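Local atomic coordinates of succinate-semialdehyde dehydrogenase (Synechococcus sp., PDB entry 4ITB), a protein that probably oxidises succinate semialdehyde to succinate, with NADP+ as hydride acceptor, as a member of the aldehyde dehydrogenase family. Residues N260-I265 against E361-V366; L228-G233 against F387-S392. All blocks are in the same frame, centred on the assembly; numbering follows the deposited sequence.

From the N terminus the chain first reaches residues 228-233, which leave strand 227-230 of the sheet that also holds strand 201-207. Interaction 2 brings residues 387-392 back to them and so closes the outer loop, with 153 residues between. Within that loop, interaction 1 joins residues 260-265 to 361-366 and closes an inner one, so the two nest and do not cross. Interaction 1 ties together loops on the seven-stranded sheet. Interaction 2 joins that sheet to the eight-stranded one. Their centres are about 12 Å apart. Both contacts border NADPH and 4-oxobutanoic acid, and Glu361 OE2 probably accepts a hydrogen bond from Gly233 N.

Interaction 1. Residues N260-I265 against E361-V366; sequences NGQSCI and ELFAPV. With NDP (NADPH dihydro-nicotinamide-adenine-dinucleotide phosphate), chain C; SSN (4-oxobutanoic acid), chain D; EDO (1,2-ethanediol), chain H.
Phe363 lays its ring against the backbone of Gln262 and Ser263. Its CB lies 3.4 Å from NADPH O3D. CG has the ribose carbon C2D over it, and CD1 and CD2 share that neighbour. CE2 meets Gln262 CB at 3.6 Å, and CE1 meets Ser263 C. At the tip, CZ reaches Gln262 C at 3.5 Å and lies 3.6 Å from NADPH C4N, the hydride-carrying carbon. The ring is thus sandwiched: Gln262 CA stands over the centre of one face and the ribose over the opposite one. With an alanine in place of Phe363, a gap would probably open between the ribose and the 262-263 backbone, and the nicotinamide end is likely to lose a support. Glu361 supports the same ribose. Its CG is anti to the backbone N (chi1 179°) and the chain is extended, which carries OE1 to NADPH O2D at 2.6 Å as a hydrogen-bond acceptor. OE2 makes a salt bridge with Lys268. Gly261 passes close to Ala364, where a CB would collide with the backbone. Cys264 SG is covalently bound to 4-oxobutanoic acid C4 (1.9 Å). Cys264 N donates to O4 of this group at 2.9 Å and 161°, and Asn133 ND2 binds the ligand too, consistent with the family's oxyanion hole. The 260-265 loop joins helix 245-257 to strand 267-273, while 361-366 runs into the neighbouring parallel strand 366-372. Leu362 and Ala364 rest on Ile315 of helix 309-325, and Arg256 of helix 245-257 binds the carbonyls of Leu362 and Val366.

Interaction 2. Residues L228-G233 against F387-S392; sequences LLELGG and FGLGAS. With NDP (NADPH dihydro-nicotinamide-adenine-dinucleotide phosphate), chain C; SSN (4-oxobutanoic acid), chain D; EDO (1,2-ethanediol), chain L.
Apolar packing joins Phe387 and Leu389 to the turn that follows Glu230. Phe387 CB lies 3.8 Å from Gly233 CA, and one face of the ring has Gly233 C over it. CD1 comes to 3.8 Å from Gly232 O, which approaches the ring obliquely. Leu389 has CG anti to its backbone nitrogen (chi1 -174°). This brings CD2 up to the pair Glu230 OE1 (3.8 Å) and Leu231 O (3.9 Å). The same methyl also packs on Cys264. Gly233 lets the chains come close: a CB there would be tight against Leu389 CB.

No hydrogen bond spans the two segments, and the polar contacts go to the ligands and to other residues. Glu230 OE1 accepts from the carboxamide N7N of NADPH at 3.1 Å, nearly straight at 172°. Its chain bends at chi2 (-104°), and OE2 lies 3.3 Å from C4 of 4-oxobutanoic acid. OE2 also makes a salt bridge with Arg141. Ser433 OG binds both Gly232 O and Gly388 N, bridging the segments from outside.

The sequence Glu-Leu-Gly-Gly, which begins on the last residue of strand 227-230 and runs into the loop, fits the glutamate motif of aldehyde dehydrogenases. In relatives this glutamate acts as general base, and Glu230 is well placed for that role, between cofactor and substrate at the junction of the two large sheets.

Interaction 1. Residues N260-I265 against E361-V366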
ATOM      1  N   ASN A 260      10.727   1.635  29.024  1.00  8.26           N
ATOM      2  CA  ASN A 260      10.312   0.539  29.909  1.00  8.29           C
ATOM      3  C   ASN A 260      10.058  -0.762  29.150  1.00  8.51           C
ATOM      4  O   ASN A 260       9.201  -1.568  29.526  1.00  9.19           O
ATOM      5  CB  ASN A 260       9.098   0.959  30.750  1.00  9.45           C
ATOM      6  CG  ASN A 260       9.327   2.284  31.465  1.00  8.90           C
ATOM      7  OD1 ASN A 260      10.450   2.588  31.870  1.00 10.17           O
ATOM      8  ND2 ASN A 260       8.264   3.083  31.613  1.00  9.42           N
ATOM      9  N   GLY A 261      10.813  -0.946  28.070  1.00  8.86           N
ATOM     10  CA  GLY A 261      10.709  -2.129  27.235  1.00  8.52           C
ATOM     11  C   GLY A 261       9.639  -2.067  26.158  1.00  8.38           C
ATOM     12  O   GLY A 261       9.552  -2.949  25.306  1.00  9.14           O
ATOM     13  N   GLN A 262       8.820  -1.020  26.194  1.00  8.37           N
ATOM     14  CA  GLN A 262       7.620  -0.958  25.365  1.00  8.87           C
ATOM     15  C   GLN A 262       7.886  -0.286  24.021  1.00  8.15           C
ATOM     16  O   GLN A 262       7.373   0.794  23.716  1.00  7.80           O
ATOM     17  CB  GLN A 262       6.507  -0.255  26.143  1.00  8.99           C
ATOM     18  CG  GLN A 262       6.205  -0.940  27.482  1.00  8.88           C
ATOM     19  CD  GLN A 262       5.487  -0.042  28.461  1.00  8.26           C
ATOM     20  OE1 GLN A 262       4.475  -0.438  29.048  1.00  8.81           O
ATOM     21  NE2 GLN A 262       6.007   1.163  28.658  1.00  9.04           N
ATOM     22  N   SER A 263       8.717  -0.937  23.214  1.00  8.41           N
ATOM     23  CA  SER A 263       9.008  -0.462  21.868  1.00  8.26           C
ATOM     24  C   SER A 263       8.945  -1.597  20.877  1.00  8.41           C
ATOM     25  O   SER A 263       9.429  -2.701  21.142  1.00  7.15           O
ATOM     26  CB  SER A 263      10.391   0.171  21.793  1.00  9.93           C
ATOM     27  OG  SER A 263      10.717   0.446  20.439  1.00 10.04           O
ATOM     28  N   CYS A 264       8.366  -1.302  19.721  1.00  7.96           N
ATOM     29  CA  CYS A 264       8.289  -2.224  18.604  1.00  8.49           C
ATOM     30  C   CYS A 264       9.673  -2.706  18.157  1.00  7.15           C
ATOM     31  O   CYS A 264       9.813  -3.828  17.689  1.00  8.31           O
ATOM     32  CB  CYS A 264       7.566  -1.536  17.441  1.00 10.73           C
ATOM     33  SG  CYS A 264       8.428  -0.068  16.797  1.00 12.19           S
ATOM     34  N   ILE A 265      10.677  -1.845  18.315  1.00  6.55           N
ATOM     35  CA  ILE A 265      12.055  -2.149  17.917  1.00  7.09           C
ATOM     36  C   ILE A 265      12.998  -2.326  19.110  1.00  6.86           C
ATOM     37  O   ILE A 265      14.209  -2.162  18.974  1.00  8.06           O
ATOM     38  CB  ILE A 265      12.640  -1.096  16.938  1.00  7.33           C
ATOM     39  CG1 ILE A 265      12.495   0.313  17.514  1.00  8.18           C
ATOM     40  CG2 ILE A 265      11.976  -1.213  15.567  1.00  9.69           C
ATOM     41  CD1 ILE A 265      13.133   1.409  16.656  1.00 10.72           C
ATOM     42  N   GLU A 361       5.530 -11.268  21.314  1.00 11.19           N
ATOM     43  CA  GLU A 361       6.207 -10.005  21.589  1.00 11.38           C
ATOM     44  C   GLU A 361       6.182  -9.715  23.081  1.00 11.03           C
ATOM     45  O   GLU A 361       5.111  -9.689  23.701  1.00 12.65           O
ATOM     46  CB  GLU A 361       5.559  -8.837  20.841  1.00 10.90           C
ATOM     47  CG  GLU A 361       6.248  -7.500  21.135  1.00 10.38           C
ATOM     48  CD  GLU A 361       5.763  -6.345  20.270  1.00 10.15           C
ATOM     49  OE1 GLU A 361       4.535  -6.239  20.036  1.00 14.46           O
ATOM     50  OE2 GLU A 361       6.605  -5.528  19.833  1.00  8.98           O
ATOM     51  N   LEU A 362       7.363  -9.501  23.656  1.00  9.24           N
ATOM     52  CA  LEU A 362       7.482  -9.178  25.076  1.00 10.32           C
ATOM     53  C   LEU A 362       7.615  -7.669  25.233  1.00  8.34           C
ATOM     54  O   LEU A 362       8.679  -7.097  24.977  1.00  8.35           O
ATOM     55  CB  LEU A 362       8.682  -9.904  25.690  1.00  9.93           C
ATOM     56  CG  LEU A 362       8.648 -11.434  25.603  1.00  9.39           C
ATOM     57  CD1 LEU A 362       9.797 -12.055  26.388  1.00 10.65           C
ATOM     58  CD2 LEU A 362       7.300 -11.972  26.065  1.00 13.65           C
ATOM     59  N   PHE A 363       6.518  -7.027  25.623  1.00  8.86           N
ATOM     60  CA  PHE A 363       6.416  -5.569  25.633  1.00  9.20           C
ATOM     61  C   PHE A 363       6.659  -5.079  27.052  1.00 10.49           C
ATOM     62  O   PHE A 363       5.763  -4.576  27.725  1.00 11.11           O
ATOM     63  CB  PHE A 363       5.035  -5.126  25.119  1.00 11.70           C
ATOM     64  CG  PHE A 363       5.078  -3.953  24.171  1.00  9.06           C
ATOM     65  CD1 PHE A 363       5.802  -4.025  22.985  1.00 10.76           C
ATOM     66  CD2 PHE A 363       4.373  -2.787  24.452  1.00 11.65           C
ATOM     67  CE1 PHE A 363       5.833  -2.951  22.099  1.00 11.24           C
ATOM     68  CE2 PHE A 363       4.399  -1.708  23.567  1.00 11.59           C
ATOM     69  CZ  PHE A 363       5.129  -1.794  22.392  1.00 12.29           C
ATOM     70  N   ALA A 364       7.901  -5.236  27.492  1.00  7.99           N
ATOM     71  CA  ALA A 364       8.310  -5.049  28.876  1.00  8.75           C
ATOM     72  C   ALA A 364       9.807  -5.336  28.869  1.00  7.38           C
ATOM     73  O   ALA A 364      10.317  -5.871  27.888  1.00  8.44           O
ATOM     74  CB  ALA A 364       7.576  -6.038  29.769  1.00 10.35           C
ATOM     75  N   PRO A 365      10.529  -4.990  29.949  1.00  8.18           N
ATOM     76  CA  PRO A 365      11.993  -5.116  29.879  1.00  8.26           C
ATOM     77  C   PRO A 365      12.477  -6.539  30.156  1.00  7.94           C
ATOM     78  O   PRO A 365      13.204  -6.785  31.128  1.00  9.48           O
ATOM     79  CB  PRO A 365      12.474  -4.158  30.968  1.00  9.88           C
ATOM     80  CG  PRO A 365      11.370  -4.168  31.978  1.00  8.18           C
ATOM     81  CD  PRO A 365      10.094  -4.289  31.175  1.00  7.72           C
ATOM     82  N   VAL A 366      12.061  -7.463  29.293  1.00  8.14           N
ATOM     83  CA  VAL A 366      12.298  -8.885  29.486  1.00  8.35           C
ATOM     84  C   VAL A 366      13.053  -9.455  28.286  1.00  8.29           C
ATOM     85  O   VAL A 366      12.511  -9.558  27.183  1.00  8.18           O
ATOM     86  CB  VAL A 366      10.969  -9.646  29.667  1.00  8.83           C
ATOM     87  CG1 VAL A 366      11.216 -11.139  29.841  1.00 10.51           C
ATOM     88  CG2 VAL A 366      10.195  -9.091  30.851  1.00 10.85           C
TER
HETATM   89  PA  NDP C 501      -3.679  -1.874  20.741  1.00 12.96           P
HETATM   90  O1A NDP C 501      -3.283  -2.401  19.390  1.00 14.30           O
HETATM   91  O2A NDP C 501      -4.970  -2.349  21.348  1.00 16.26           O
HETATM   92  O5B NDP C 501      -3.809  -0.272  20.629  1.00 13.10           O
HETATM   93  C5B NDP C 501      -3.266   0.518  19.565  1.00 11.13           C
HETATM   94  C4B NDP C 501      -4.310   1.500  19.038  1.00 10.09           C
HETATM   95  O4B NDP C 501      -5.291   0.767  18.298  1.00 10.59           O
HETATM   96  C3B NDP C 501      -5.084   2.242  20.126  1.00  9.20           C
HETATM   97  O3B NDP C 501      -5.463   3.529  19.617  1.00  9.00           O
HETATM   98  C2B NDP C 501      -6.316   1.372  20.269  1.00  8.81           C
HETATM   99  O2B NDP C 501      -7.419   2.071  20.817  1.00  8.97           O
HETATM  100  C1B NDP C 501      -6.585   1.060  18.828  1.00  9.97           C
HETATM  101  N9A NDP C 501      -7.377  -0.147  18.577  1.00  8.44           N
HETATM  102  C8A NDP C 501      -7.374  -1.309  19.267  1.00 10.64           C
HETATM  103  N7A NDP C 501      -8.221  -2.199  18.687  1.00 10.47           N
HETATM  104  C5A NDP C 501      -8.739  -1.601  17.601  1.00  9.42           C
HETATM  105  C6A NDP C 501      -9.698  -1.954  16.547  1.00 10.70           C
HETATM  106  N6A NDP C 501     -10.269  -3.180  16.526  1.00 12.30           N
HETATM  107  N1A NDP C 501      -9.960  -1.019  15.614  1.00 11.74           N
HETATM  108  C2A NDP C 501      -9.402   0.199  15.616  1.00 13.27           C
HETATM  109  N3A NDP C 501      -8.535   0.598  16.554  1.00 10.97           N
HETATM  110  C4A NDP C 501      -8.183  -0.253  17.539  1.00  8.94           C
HETATM  111  O3  NDP C 501      -2.490  -2.138  21.801  1.00 19.50           O
HETATM  112  PN  NDP C 501      -2.581  -2.543  23.371  1.00 18.22           P
HETATM  113  O1N NDP C 501      -3.711  -3.506  23.664  1.00 21.85           O
HETATM  114  O2N NDP C 501      -2.441  -1.289  24.191  1.00 21.32           O
HETATM  115  O5D NDP C 501      -1.187  -3.342  23.468  1.00 17.48           O
HETATM  116  C5D NDP C 501      -1.193  -4.754  23.255  1.00 18.73           C
HETATM  117  C4D NDP C 501       0.083  -5.193  22.546  1.00 17.37           C
HETATM  118  O4D NDP C 501       0.150  -4.661  21.218  1.00 18.61           O
HETATM  119  C3D NDP C 501       1.343  -4.684  23.222  1.00 17.38           C
HETATM  120  O3D NDP C 501       1.759  -5.526  24.294  1.00 19.26           O
HETATM  121  C2D NDP C 501       2.332  -4.740  22.084  1.00 15.91           C
HETATM  122  O2D NDP C 501       2.743  -6.103  21.910  1.00 16.54           O
HETATM  123  C1D NDP C 501       1.501  -4.303  20.883  1.00 17.29           C
HETATM  124  N1N NDP C 501       1.662  -2.851  20.644  1.00 17.51           N
HETATM  125  C2N NDP C 501       2.483  -2.450  19.663  1.00 16.19           C
HETATM  126  C3N NDP C 501       2.915  -1.127  19.568  1.00 14.76           C
HETATM  127  C7N NDP C 501       3.828  -0.694  18.456  1.00 16.06           C
HETATM  128  O7N NDP C 501       4.549   0.282  18.609  1.00 18.52           O
HETATM  129  N7N NDP C 501       3.832  -1.367  17.310  1.00 17.05           N
HETATM  130  C4N NDP C 501       2.476  -0.091  20.574  1.00 14.83           C
HETATM  131  C5N NDP C 501       1.377  -0.590  21.389  1.00 16.79           C
HETATM  132  C6N NDP C 501       1.013  -1.929  21.387  1.00 17.42           C
HETATM  133  P2B NDP C 501      -7.830   1.913  22.360  1.00  8.19           P
HETATM  134  O1X NDP C 501      -9.055   2.771  22.451  1.00  8.57           O
HETATM  135  O2X NDP C 501      -8.143   0.439  22.541  1.00 10.18           O
HETATM  136  O3X NDP C 501      -6.684   2.370  23.212  1.00  8.95           O
HETATM  137  C1  SSN D 502      10.223   4.084  17.324  1.00 16.12           C
HETATM  138  O1  SSN D 502      10.003   4.714  16.253  1.00 14.93           O
HETATM  139  C2  SSN D 502       9.396   2.911  17.734  1.00 17.60           C
HETATM  140  O2  SSN D 502      11.158   4.447  18.076  1.00 16.11           O
HETATM  141  C3  SSN D 502       8.122   2.599  17.027  1.00 18.19           C
HETATM  142  C4  SSN D 502       7.373   1.371  17.442  1.00 14.58           C
HETATM  143  O4  SSN D 502       7.119   1.172  18.792  1.00 14.57           O
HETATM  144  C1  EDO H 506       2.046  -8.216  25.782  1.00 22.25           C
HETATM  145  O1  EDO H 506       2.677  -8.131  24.486  1.00 19.17           O
HETATM  146  C2  EDO H 506       3.004  -7.739  26.868  1.00 20.40           C
HETATM  147  O2  EDO H 506       4.254  -8.411  26.697  1.00 13.03           O

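Interaction 2. Residues L228-G233 against F387-S392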
ATOM      1  N   LEU A 228      -1.336   1.701   5.804  1.00  6.46           N
ATOM      2  CA  LEU A 228       0.029   1.435   6.225  1.00  6.95           C
ATOM      3  C   LEU A 228      -0.099   0.915   7.648  1.00  7.37           C
ATOM      4  O   LEU A 228      -0.817   1.511   8.457  1.00  8.07           O
ATOM      5  CB  LEU A 228       0.870   2.721   6.202  1.00  9.47           C
ATOM      6  CG  LEU A 228       2.342   2.599   6.645  1.00 11.12           C
ATOM      7  CD1 LEU A 228       3.165   3.671   5.949  1.00 12.48           C
ATOM      8  CD2 LEU A 228       2.511   2.716   8.156  1.00 11.50           C
ATOM      9  N   LEU A 229       0.585  -0.184   7.951  1.00  6.06           N
ATOM     10  CA  LEU A 229       0.553  -0.796   9.275  1.00  7.54           C
ATOM     11  C   LEU A 229       1.964  -0.967   9.814  1.00  8.28           C
ATOM     12  O   LEU A 229       2.844  -1.491   9.125  1.00  7.48           O
ATOM     13  CB  LEU A 229      -0.096  -2.181   9.208  1.00  7.58           C
ATOM     14  CG  LEU A 229      -1.551  -2.276   8.753  1.00  7.58           C
ATOM     15  CD1 LEU A 229      -2.008  -3.715   8.789  1.00 10.29           C
ATOM     16  CD2 LEU A 229      -2.459  -1.416   9.623  1.00 11.30           C
ATOM     17  N   GLU A 230       2.171  -0.552  11.058  1.00  8.75           N
ATOM     18  CA  GLU A 230       3.387  -0.900  11.778  1.00 11.52           C
ATOM     19  C   GLU A 230       2.974  -1.556  13.074  1.00 10.65           C
ATOM     20  O   GLU A 230       2.436  -0.909  13.977  1.00  9.78           O
ATOM     21  CB  GLU A 230       4.267   0.315  12.037  1.00 13.35           C
ATOM     22  CG  GLU A 230       5.639  -0.048  12.610  1.00 14.96           C
ATOM     23  CD  GLU A 230       5.737   0.227  14.095  1.00 22.38           C
ATOM     24  OE1 GLU A 230       5.648  -0.735  14.882  1.00 23.78           O
ATOM     25  OE2 GLU A 230       5.903   1.407  14.466  1.00 26.22           O
ATOM     26  N   LEU A 231       3.203  -2.851  13.155  1.00 10.87           N
ATOM     27  CA  LEU A 231       2.747  -3.608  14.287  1.00 10.65           C
ATOM     28  C   LEU A 231       3.979  -3.956  15.136  1.00 12.79           C
ATOM     29  O   LEU A 231       5.010  -3.283  15.037  1.00 17.70           O
ATOM     30  CB  LEU A 231       1.909  -4.799  13.800  1.00 10.86           C
ATOM     31  CG  LEU A 231       0.853  -4.339  12.768  1.00 10.06           C
ATOM     32  CD1 LEU A 231       0.078  -5.518  12.179  1.00 12.60           C
ATOM     33  CD2 LEU A 231      -0.118  -3.270  13.322  1.00  8.66           C
ATOM     34  N   GLY A 232       3.891  -4.960  15.976  1.00 18.52           N
ATOM     35  CA  GLY A 232       5.020  -5.217  16.853  1.00 13.22           C
ATOM     36  C   GLY A 232       6.217  -5.850  16.168  1.00 11.92           C
ATOM     37  O   GLY A 232       6.278  -6.007  14.938  1.00 12.27           O
ATOM     38  N   GLY A 233       7.189  -6.214  16.991  1.00  9.17           N
ATOM     39  CA  GLY A 233       8.321  -6.986  16.527  1.00  9.34           C
ATOM     40  C   GLY A 233       8.843  -7.860  17.648  1.00  8.32           C
ATOM     41  O   GLY A 233       8.471  -7.711  18.808  1.00  9.06           O
ATOM     42  N   PHE A 387       7.085 -12.077  13.143  1.00  8.31           N
ATOM     43  CA  PHE A 387       7.364 -10.656  12.962  1.00  7.99           C
ATOM     44  C   PHE A 387       8.569 -10.450  12.062  1.00  7.90           C
ATOM     45  O   PHE A 387       9.275 -11.402  11.711  1.00  8.04           O
ATOM     46  CB  PHE A 387       7.647  -9.990  14.312  1.00  9.06           C
ATOM     47  CG  PHE A 387       6.644 -10.320  15.381  1.00 10.57           C
ATOM     48  CD1 PHE A 387       5.409  -9.697  15.415  1.00 14.65           C
ATOM     49  CD2 PHE A 387       6.949 -11.246  16.363  1.00 10.44           C
ATOM     50  CE1 PHE A 387       4.487 -10.004  16.414  1.00 18.65           C
ATOM     51  CE2 PHE A 387       6.038 -11.557  17.359  1.00 13.05           C
ATOM     52  CZ  PHE A 387       4.811 -10.937  17.385  1.00 15.90           C
ATOM     53  N   GLY A 388       8.818  -9.199  11.699  1.00  7.39           N
ATOM     54  CA  GLY A 388       9.950  -8.876  10.852  1.00  7.97           C
ATOM     55  C   GLY A 388      10.159  -7.381  10.784  1.00  7.38           C
ATOM     56  O   GLY A 388      10.170  -6.791   9.695  1.00  8.25           O
ATOM     57  N   LEU A 389      10.325  -6.757  11.941  1.00  7.77           N
ATOM     58  CA  LEU A 389      10.438  -5.304  11.982  1.00  7.65           C
ATOM     59  C   LEU A 389      11.894  -4.856  11.881  1.00  7.68           C
ATOM     60  O   LEU A 389      12.338  -4.424  10.812  1.00  8.68           O
ATOM     61  CB  LEU A 389       9.751  -4.746  13.232  1.00  7.87           C
ATOM     62  CG  LEU A 389       9.682  -3.222  13.327  1.00  7.89           C
ATOM     63  CD1 LEU A 389       9.133  -2.613  12.033  1.00  9.91           C
ATOM     64  CD2 LEU A 389       8.828  -2.816  14.510  1.00  9.91           C
ATOM     65  N   GLY A 390      12.643  -4.970  12.975  1.00  6.86           N
ATOM     66  CA  GLY A 390      14.058  -4.617  12.956  1.00  7.09           C
ATOM     67  C   GLY A 390      14.973  -5.780  13.314  1.00  6.92           C
ATOM     68  O   GLY A 390      14.525  -6.849  13.716  1.00  7.46           O
ATOM     69  N   ALA A 391      16.273  -5.555  13.161  1.00  6.93           N
ATOM     70  CA  ALA A 391      17.270  -6.554  13.517  1.00  7.14           C
ATOM     71  C   ALA A 391      18.591  -5.846  13.724  1.00  7.30           C
ATOM     72  O   ALA A 391      18.926  -4.927  12.977  1.00  8.15           O
ATOM     73  CB  ALA A 391      17.401  -7.603  12.421  1.00  8.18           C
ATOM     74  N   SER A 392      19.339  -6.275  14.737  1.00  7.47           N
ATOM     75  CA  SER A 392      20.648  -5.704  15.036  1.00  9.01           C
ATOM     76  C   SER A 392      21.668  -6.828  15.087  1.00  8.72           C
ATOM     77  O   SER A 392      21.391  -7.880  15.668  1.00  8.98           O
ATOM     78  CB  SER A 392      20.588  -4.977  16.380  1.00  9.16           C
ATOM     79  OG  SER A 392      21.853  -4.456  16.755  1.00  9.95           O
TER
HETATM   80  PA  NDP C 501      -3.679  -1.874  20.741  1.00 12.96           P
HETATM   81  O1A NDP C 501      -3.283  -2.401  19.390  1.00 14.30           O
HETATM   82  O2A NDP C 501      -4.970  -2.349  21.348  1.00 16.26           O
HETATM   83  O5B NDP C 501      -3.809  -0.272  20.629  1.00 13.10           O
HETATM   84  C5B NDP C 501      -3.266   0.518  19.565  1.00 11.13           C
HETATM   85  C4B NDP C 501      -4.310   1.500  19.038  1.00 10.09           C
HETATM   86  O4B NDP C 501      -5.291   0.767  18.298  1.00 10.59           O
HETATM   87  C3B NDP C 501      -5.084   2.242  20.126  1.00  9.20           C
HETATM   88  O3B NDP C 501      -5.463   3.529  19.617  1.00  9.00           O
HETATM   89  C2B NDP C 501      -6.316   1.372  20.269  1.00  8.81           C
HETATM   90  O2B NDP C 501      -7.419   2.071  20.817  1.00  8.97           O
HETATM   91  C1B NDP C 501      -6.585   1.060  18.828  1.00  9.97           C
HETATM   92  N9A NDP C 501      -7.377  -0.147  18.577  1.00  8.44           N
HETATM   93  C8A NDP C 501      -7.374  -1.309  19.267  1.00 10.64           C
HETATM   94  N7A NDP C 501      -8.221  -2.199  18.687  1.00 10.47           N
HETATM   95  C5A NDP C 501      -8.739  -1.601  17.601  1.00  9.42           C
HETATM   96  C6A NDP C 501      -9.698  -1.954  16.547  1.00 10.70           C
HETATM   97  N6A NDP C 501     -10.269  -3.180  16.526  1.00 12.30           N
HETATM   98  N1A NDP C 501      -9.960  -1.019  15.614  1.00 11.74           N
HETATM   99  C2A NDP C 501      -9.402   0.199  15.616  1.00 13.27           C
HETATM  100  N3A NDP C 501      -8.535   0.598  16.554  1.00 10.97           N
HETATM  101  C4A NDP C 501      -8.183  -0.253  17.539  1.00  8.94           C
HETATM  102  O3  NDP C 501      -2.490  -2.138  21.801  1.00 19.50           O
HETATM  103  PN  NDP C 501      -2.581  -2.543  23.371  1.00 18.22           P
HETATM  104  O1N NDP C 501      -3.711  -3.506  23.664  1.00 21.85           O
HETATM  105  O2N NDP C 501      -2.441  -1.289  24.191  1.00 21.32           O
HETATM  106  O5D NDP C 501      -1.187  -3.342  23.468  1.00 17.48           O
HETATM  107  C5D NDP C 501      -1.193  -4.754  23.255  1.00 18.73           C
HETATM  108  C4D NDP C 501       0.083  -5.193  22.546  1.00 17.37           C
HETATM  109  O4D NDP C 501       0.150  -4.661  21.218  1.00 18.61           O
HETATM  110  C3D NDP C 501       1.343  -4.684  23.222  1.00 17.38           C
HETATM  111  O3D NDP C 501       1.759  -5.526  24.294  1.00 19.26           O
HETATM  112  C2D NDP C 501       2.332  -4.740  22.084  1.00 15.91           C
HETATM  113  O2D NDP C 501       2.743  -6.103  21.910  1.00 16.54           O
HETATM  114  C1D NDP C 501       1.501  -4.303  20.883  1.00 17.29           C
HETATM  115  N1N NDP C 501       1.662  -2.851  20.644  1.00 17.51           N
HETATM  116  C2N NDP C 501       2.483  -2.450  19.663  1.00 16.19           C
HETATM  117  C3N NDP C 501       2.915  -1.127  19.568  1.00 14.76           C
HETATM  118  C7N NDP C 501       3.828  -0.694  18.456  1.00 16.06           C
HETATM  119  O7N NDP C 501       4.549   0.282  18.609  1.00 18.52           O
HETATM  120  N7N NDP C 501       3.832  -1.367  17.310  1.00 17.05           N
HETATM  121  C4N NDP C 501       2.476  -0.091  20.574  1.00 14.83           C
HETATM  122  C5N NDP C 501       1.377  -0.590  21.389  1.00 16.79           C
HETATM  123  C6N NDP C 501       1.013  -1.929  21.387  1.00 17.42           C
HETATM  124  P2B NDP C 501      -7.830   1.913  22.360  1.00  8.19           P
HETATM  125  O1X NDP C 501      -9.055   2.771  22.451  1.00  8.57           O
HETATM  126  O2X NDP C 501      -8.143   0.439  22.541  1.00 10.18           O
HETATM  127  O3X NDP C 501      -6.684   2.370  23.212  1.00  8.95           O
HETATM  128  C1  SSN D 502      10.223   4.084  17.324  1.00 16.12           C
HETATM  129  O1  SSN D 502      10.003   4.714  16.253  1.00 14.93           O
HETATM  130  C2  SSN D 502       9.396   2.911  17.734  1.00 17.60           C
HETATM  131  O2  SSN D 502      11.158   4.447  18.076  1.00 16.11           O
HETATM  132  C3  SSN D 502       8.122   2.599  17.027  1.00 18.19           C
HETATM  133  C4  SSN D 502       7.373   1.371  17.442  1.00 14.58           C
HETATM  134  O4  SSN D 502       7.119   1.172  18.792  1.00 14.57           O
HETATM  135  C1  EDO L 510       2.274  -7.258  17.934  1.00 21.97           C
HETATM  136  O1  EDO L 510       1.889  -6.846  16.614  1.00 21.13           O
HETATM  137  C2  EDO L 510       1.455  -8.493  18.292  1.00 24.92           C
HETATM  138  O2  EDO L 510       0.084  -8.122  18.479  1.00 17.52           O